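SusD superfamily protein (Bacteroides thetaiotaomicron, PDB 3MCX) is of unknown function but belongs to the SusD family and probably captures glycans at the outer membrane, and it binds zinc ions. Local coordinates at residues D373-I385 with Q395-E409. Sequence-based numbering, arbitrary orientation.
Sequences DIEEAQGYLNDII and QVSTETFTLDRILKE. With ZN (zinc ion), chain C; ZN (zinc ion), chain E.
F401 lies flat on helix 374-385. Q378 CA stands over the centre of its ring, 3.7 Å from the centroid and 13° off the normal, a CH-pi contact. Q378 CB covers the same face. L381 CD2 meets the ring edge near its plane, 3.8 Å from F401 CD1. I374 CG2 and A377 CB add apolar contacts. F401 sits at the centre of an inverse gamma turn, and CG anti to the backbone N (chi1 -177°) lays the ring on the helix.

Beside the ring, the amide of N382 pairs with the backbone of V396. V396 N donates to a lone pair of N382 OD1 at 2.8 Å. N382 ND2 donates to V396 O at 2.9 Å, with the acceptor in the amide plane. The two bonds fix the rotation of this amide. V396 CG2 lies close to N382 OD1. Next to this pair, T398 OG1 is 3.0 Å from Q378 OE1. Water 2 donates to V396 O and accepts a weak bond from Q378 NE2.

Further along, L381 CD2 also reaches I406 CG1, while its other methyl, CD1, packs on E409 CB. I385 CD1 sits over one face of the R405 guanidinium. I385 CG1 packs on E409 CD at 3.6 Å. R405 NH1 bonds to the anti lone pair of E409 OE1 at 2.9 Å, a salt bridge that sets the guanidinium across I385. E409 OE2 is held by R309. T402 OG1 accepts from R405 N and N-caps the next helix.

E375 and D383, whose side chains start away from 395-409, each bind a zinc ion, through OE2 and OD1. The whole is a helix-loop-helix unit in the helical SusD fold: the connection folds back along helix 374-385, and the start of the next helix, 403-409, runs in roughly the same direction, 34° between their axes.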
loop_
_atom_site.group_PDB
_atom_site.type_symbol
_atom_site.label_atom_id
_atom_site.label_comp_id
_atom_site.label_asym_id
_atom_site.label_seq_id
_atom_site.Cartn_x
_atom_site.Cartn_y
_atom_site.Cartn_z
ATOM N N ASP A 373 -3.150 -1.181 27.245
ATOM C CA ASP A 373 -2.519 0.085 26.809
ATOM C C ASP A 373 -3.533 1.014 26.141
ATOM O O ASP A 373 -3.203 1.768 25.220
ATOM C CB ASP A 373 -1.291 -0.159 25.928
ATOM C CG ASP A 373 -0.215 -0.957 26.645
ATOM O OD1 ASP A 373 0.282 -0.503 27.711
ATOM O OD2 ASP A 373 0.134 -2.039 26.136
ATOM N N ILE A 374 -4.771 0.978 26.630
ATOM C CA ILE A 374 -5.857 1.708 25.991
ATOM C C ILE A 374 -5.639 3.220 26.002
ATOM O O ILE A 374 -5.742 3.847 24.961
ATOM C CB ILE A 374 -7.207 1.384 26.645
ATOM C CG1 ILE A 374 -7.528 -0.099 26.436
ATOM C CG2 ILE A 374 -8.340 2.267 26.051
ATOM C CD1 ILE A 374 -7.651 -0.493 25.014
ATOM N N GLU A 375 -5.292 3.794 27.146
ATOM C CA GLU A 375 -5.073 5.235 27.230
ATOM C C GLU A 375 -3.943 5.690 26.305
ATOM O O GLU A 375 -4.064 6.686 25.601
ATOM C CB GLU A 375 -4.771 5.665 28.666
ATOM C CG GLU A 375 -4.839 7.139 28.798
ATOM C CD GLU A 375 -4.594 7.658 30.167
ATOM O OE1 GLU A 375 -4.234 6.891 31.094
ATOM O OE2 GLU A 375 -4.779 8.881 30.300
ATOM N N GLU A 376 -2.858 4.936 26.277
ATOM C CA GLU A 376 -1.737 5.242 25.384
ATOM C C GLU A 376 -2.179 5.184 23.921
ATOM O O GLU A 376 -1.853 6.063 23.104
ATOM C CB GLU A 376 -0.557 4.289 25.671
ATOM C CG GLU A 376 0.701 4.639 24.920
ATOM C CD GLU A 376 1.868 3.764 25.299
ATOM O OE1 GLU A 376 1.839 2.568 24.953
ATOM O OE2 GLU A 376 2.811 4.291 25.938
ATOM N N ALA A 377 -2.902 4.125 23.571
ATOM C CA ALA A 377 -3.443 3.947 22.223
ATOM C C ALA A 377 -4.377 5.088 21.772
ATOM O O ALA A 377 -4.285 5.592 20.620
ATOM C CB ALA A 377 -4.169 2.590 22.139
ATOM N N GLN A 378 -5.260 5.495 22.682
ATOM C CA GLN A 378 -6.183 6.595 22.446
ATOM C C GLN A 378 -5.390 7.888 22.184
ATOM O O GLN A 378 -5.712 8.671 21.279
ATOM C CB GLN A 378 -7.125 6.637 23.657
ATOM C CG GLN A 378 -7.587 7.908 24.152
ATOM C CD GLN A 378 -8.265 7.728 25.506
ATOM O OE1 GLN A 378 -8.567 6.605 25.922
ATOM N NE2 GLN A 378 -8.500 8.816 26.180
ATOM N N GLY A 379 -4.293 8.048 22.909
ATOM C CA GLY A 379 -3.394 9.189 22.719
ATOM C C GLY A 379 -2.844 9.230 21.317
ATOM O O GLY A 379 -2.723 10.299 20.724
ATOM N N TYR A 380 -2.505 8.063 20.766
ATOM C CA TYR A 380 -1.942 8.038 19.417
ATOM C C TYR A 380 -2.970 8.430 18.363
ATOM O O TYR A 380 -2.645 9.107 17.371
ATOM C CB TYR A 380 -1.331 6.670 19.083
ATOM C CG TYR A 380 -0.153 6.288 19.955
ATOM C CD1 TYR A 380 0.809 7.232 20.339
ATOM C CD2 TYR A 380 0.017 4.972 20.392
ATOM C CE1 TYR A 380 1.894 6.868 21.132
ATOM C CE2 TYR A 380 1.101 4.608 21.168
ATOM C CZ TYR A 380 2.036 5.548 21.532
ATOM O OH TYR A 380 3.123 5.180 22.316
ATOM N N LEU A 381 -4.211 8.000 18.548
ATOM C CA LEU A 381 -5.288 8.461 17.669
ATOM C C LEU A 381 -5.415 9.978 17.758
ATOM O O LEU A 381 -5.528 10.657 16.745
ATOM C CB LEU A 381 -6.632 7.812 18.011
ATOM C CG LEU A 381 -7.759 8.238 17.054
ATOM C CD1 LEU A 381 -7.467 7.896 15.583
ATOM C CD2 LEU A 381 -9.133 7.692 17.548
ATOM N N ASN A 382 -5.384 10.505 18.966
ATOM C CA ASN A 382 -5.512 11.949 19.182
ATOM C C ASN A 382 -4.310 12.736 18.637
ATOM O O ASN A 382 -4.467 13.880 18.225
ATOM C CB ASN A 382 -5.798 12.271 20.642
ATOM C CG ASN A 382 -7.245 11.983 21.013
ATOM O OD1 ASN A 382 -8.131 11.978 20.135
ATOM N ND2 ASN A 382 -7.494 11.702 22.296
ATOM N N ASP A 383 -3.136 12.101 18.573
ATOM C CA ASP A 383 -1.966 12.721 17.918
ATOM C C ASP A 383 -2.236 13.014 16.450
ATOM O O ASP A 383 -1.734 13.980 15.919
ATOM C CB ASP A 383 -0.732 11.826 18.037
ATOM C CG ASP A 383 -0.028 11.982 19.368
ATOM O OD1 ASP A 383 0.120 13.131 19.824
ATOM O OD2 ASP A 383 0.377 10.946 19.972
ATOM N N ILE A 384 -3.027 12.190 15.808
ATOM C CA ILE A 384 -3.413 12.433 14.425
ATOM C C ILE A 384 -4.533 13.455 14.398
ATOM O O ILE A 384 -4.391 14.507 13.782
ATOM C CB ILE A 384 -3.801 11.139 13.708
ATOM C CG1 ILE A 384 -2.647 10.120 13.745
ATOM C CG2 ILE A 384 -4.232 11.466 12.277
ATOM C CD1 ILE A 384 -1.308 10.580 13.176
ATOM N N ILE A 385 -5.635 13.174 15.092
ATOM C CA ILE A 385 -6.808 14.066 15.073
ATOM C C ILE A 385 -6.409 15.505 15.379
ATOM O O ILE A 385 -6.795 16.424 14.646
ATOM C CB ILE A 385 -7.948 13.571 16.023
ATOM C CG1 ILE A 385 -8.519 12.225 15.548
ATOM C CG2 ILE A 385 -9.117 14.585 16.045
ATOM C CD1 ILE A 385 -9.504 11.584 16.582
ATOM N N GLN A 395 -11.364 15.097 19.173
ATOM C CA GLN A 395 -10.503 14.192 19.919
ATOM C C GLN A 395 -11.337 13.265 20.787
ATOM O O GLN A 395 -12.400 13.632 21.267
ATOM C CB GLN A 395 -9.488 14.964 20.755
ATOM C CG GLN A 395 -8.475 15.671 19.858
ATOM C CD GLN A 395 -7.476 16.476 20.616
ATOM O OE1 GLN A 395 -6.752 15.942 21.475
ATOM N NE2 GLN A 395 -7.402 17.778 20.313
ATOM N N VAL A 396 -10.831 12.043 20.960
ATOM C CA VAL A 396 -11.562 11.015 21.693
ATOM C C VAL A 396 -11.172 10.928 23.165
ATOM O O VAL A 396 -10.036 11.228 23.557
ATOM C CB VAL A 396 -11.364 9.623 21.047
ATOM C CG1 VAL A 396 -11.868 9.630 19.609
ATOM C CG2 VAL A 396 -9.882 9.217 21.094
ATOM N N SER A 397 -12.163 10.554 23.964
ATOM C CA SER A 397 -11.987 10.088 25.333
ATOM C C SER A 397 -12.087 8.567 25.304
ATOM O O SER A 397 -12.388 7.994 24.273
ATOM C CB SER A 397 -13.119 10.607 26.217
ATOM O OG SER A 397 -14.355 10.113 25.694
ATOM N N THR A 398 -11.904 7.913 26.455
ATOM C CA THR A 398 -12.048 6.451 26.501
ATOM C C THR A 398 -13.428 6.013 26.006
ATOM O O THR A 398 -13.525 5.032 25.262
ATOM C CB THR A 398 -11.751 5.877 27.911
ATOM O OG1 THR A 398 -10.406 6.238 28.267
ATOM C CG2 THR A 398 -11.844 4.328 27.895
ATOM N N GLU A 399 -14.468 6.776 26.343
ATOM C CA GLU A 399 -15.832 6.449 25.904
ATOM C C GLU A 399 -16.051 6.569 24.390
ATOM O O GLU A 399 -16.841 5.808 23.816
ATOM C CB GLU A 399 -16.882 7.277 26.664
ATOM C CG GLU A 399 -16.717 8.790 26.599
ATOM N N THR A 400 -15.374 7.520 23.726
ATOM C CA THR A 400 -15.561 7.738 22.294
ATOM C C THR A 400 -14.439 7.115 21.449
ATOM O O THR A 400 -14.441 7.195 20.245
ATOM C CB THR A 400 -15.733 9.245 21.956
ATOM O OG1 THR A 400 -14.572 9.964 22.411
ATOM C CG2 THR A 400 -16.994 9.797 22.648
ATOM N N PHE A 401 -13.504 6.457 22.108
ATOM C CA PHE A 401 -12.431 5.744 21.436
ATOM C C PHE A 401 -12.944 4.381 20.985
ATOM O O PHE A 401 -12.810 3.385 21.716
ATOM C CB PHE A 401 -11.235 5.595 22.387
ATOM C CG PHE A 401 -10.005 4.934 21.780
ATOM C CD1 PHE A 401 -9.532 5.284 20.519
ATOM C CD2 PHE A 401 -9.257 4.014 22.536
ATOM C CE1 PHE A 401 -8.385 4.704 19.977
ATOM C CE2 PHE A 401 -8.109 3.408 21.977
ATOM C CZ PHE A 401 -7.671 3.775 20.728
ATOM N N THR A 402 -13.537 4.358 19.804
ATOM C CA THR A 402 -14.145 3.152 19.238
ATOM C C THR A 402 -13.381 2.723 17.980
ATOM O O THR A 402 -12.668 3.506 17.335
ATOM C CB THR A 402 -15.584 3.402 18.832
ATOM O OG1 THR A 402 -15.578 4.318 17.744
ATOM C CG2 THR A 402 -16.440 3.982 20.026
ATOM N N LEU A 403 -13.543 1.470 17.574
ATOM C CA LEU A 403 -12.968 1.007 16.324
ATOM C C LEU A 403 -13.453 1.847 15.142
ATOM O O LEU A 403 -12.667 2.233 14.310
ATOM C CB LEU A 403 -13.302 -0.475 16.126
ATOM C CG LEU A 403 -12.726 -1.097 14.864
ATOM C CD1 LEU A 403 -11.176 -1.022 14.797
ATOM C CD2 LEU A 403 -13.231 -2.576 14.705
ATOM N N ASP A 404 -14.748 2.129 15.067
ATOM C CA ASP A 404 -15.269 2.897 13.941
ATOM C C ASP A 404 -14.593 4.256 13.888
ATOM O O ASP A 404 -14.273 4.748 12.811
ATOM C CB ASP A 404 -16.781 3.086 14.057
ATOM C CG ASP A 404 -17.368 3.781 12.832
ATOM O OD1 ASP A 404 -17.189 3.263 11.712
ATOM O OD2 ASP A 404 -17.977 4.850 13.014
ATOM N N ARG A 405 -14.377 4.875 15.047
ATOM C CA ARG A 405 -13.692 6.172 15.026
ATOM C C ARG A 405 -12.266 6.107 14.493
ATOM O O ARG A 405 -11.831 6.990 13.737
ATOM C CB ARG A 405 -13.740 6.830 16.382
ATOM C CG ARG A 405 -13.267 8.289 16.355
ATOM C CD ARG A 405 -14.210 9.149 15.521
ATOM N NE ARG A 405 -13.784 10.539 15.400
ATOM C CZ ARG A 405 -12.872 10.989 14.537
ATOM N NH1 ARG A 405 -12.169 10.156 13.757
ATOM N NH2 ARG A 405 -12.595 12.299 14.546
ATOM N N ILE A 406 -11.535 5.044 14.816
ATOM C CA ILE A 406 -10.213 4.833 14.276
ATOM C C ILE A 406 -10.262 4.605 12.760
ATOM O O ILE A 406 -9.480 5.181 11.986
ATOM C CB ILE A 406 -9.514 3.622 14.933
ATOM C CG1 ILE A 406 -9.311 3.856 16.433
ATOM C CG2 ILE A 406 -8.175 3.367 14.250
ATOM C CD1 ILE A 406 -8.851 2.564 17.157
ATOM N N LEU A 407 -11.187 3.749 12.337
ATOM C CA LEU A 407 -11.298 3.411 10.923
ATOM C C LEU A 407 -11.713 4.613 10.065
ATOM O O LEU A 407 -11.206 4.759 8.950
ATOM C CB LEU A 407 -12.236 2.194 10.749
ATOM C CG LEU A 407 -11.716 0.905 11.413
ATOM C CD1 LEU A 407 -12.670 -0.274 11.032
ATOM C CD2 LEU A 407 -10.287 0.533 11.024
ATOM N N LYS A 408 -12.627 5.447 10.586
ATOM C CA LYS A 408 -12.903 6.740 9.948
ATOM C C LYS A 408 -11.655 7.599 9.809
ATOM O O LYS A 408 -11.407 8.156 8.740
ATOM C CB LYS A 408 -13.960 7.532 10.704
ATOM C CG LYS A 408 -15.401 7.039 10.536
ATOM C CD LYS A 408 -16.385 8.007 11.183
ATOM C CE LYS A 408 -17.844 7.724 10.880
ATOM N NZ LYS A 408 -18.758 8.803 11.405
ATOM N N GLU A 409 -10.858 7.719 10.857
ATOM C CA GLU A 409 -9.654 8.532 10.778
ATOM C C GLU A 409 -8.681 7.978 9.762
ATOM O O GLU A 409 -8.048 8.747 9.008
ATOM C CB GLU A 409 -8.991 8.642 12.154
ATOM C CG GLU A 409 -8.031 9.818 12.264
ATOM C CD GLU A 409 -8.708 11.145 12.080
ATOM O OE1 GLU A 409 -9.929 11.271 12.304
ATOM O OE2 GLU A 409 -7.978 12.093 11.730
HETATM ZN ZN ZN C . -4.318 9.763 31.947
HETATM ZN ZN ZN E . 1.410 13.612 21.321
HETATM O O HOH W 1 -10.758 9.346 28.633
HETATM O O HOH W 2 -8.646 12.208 25.607
#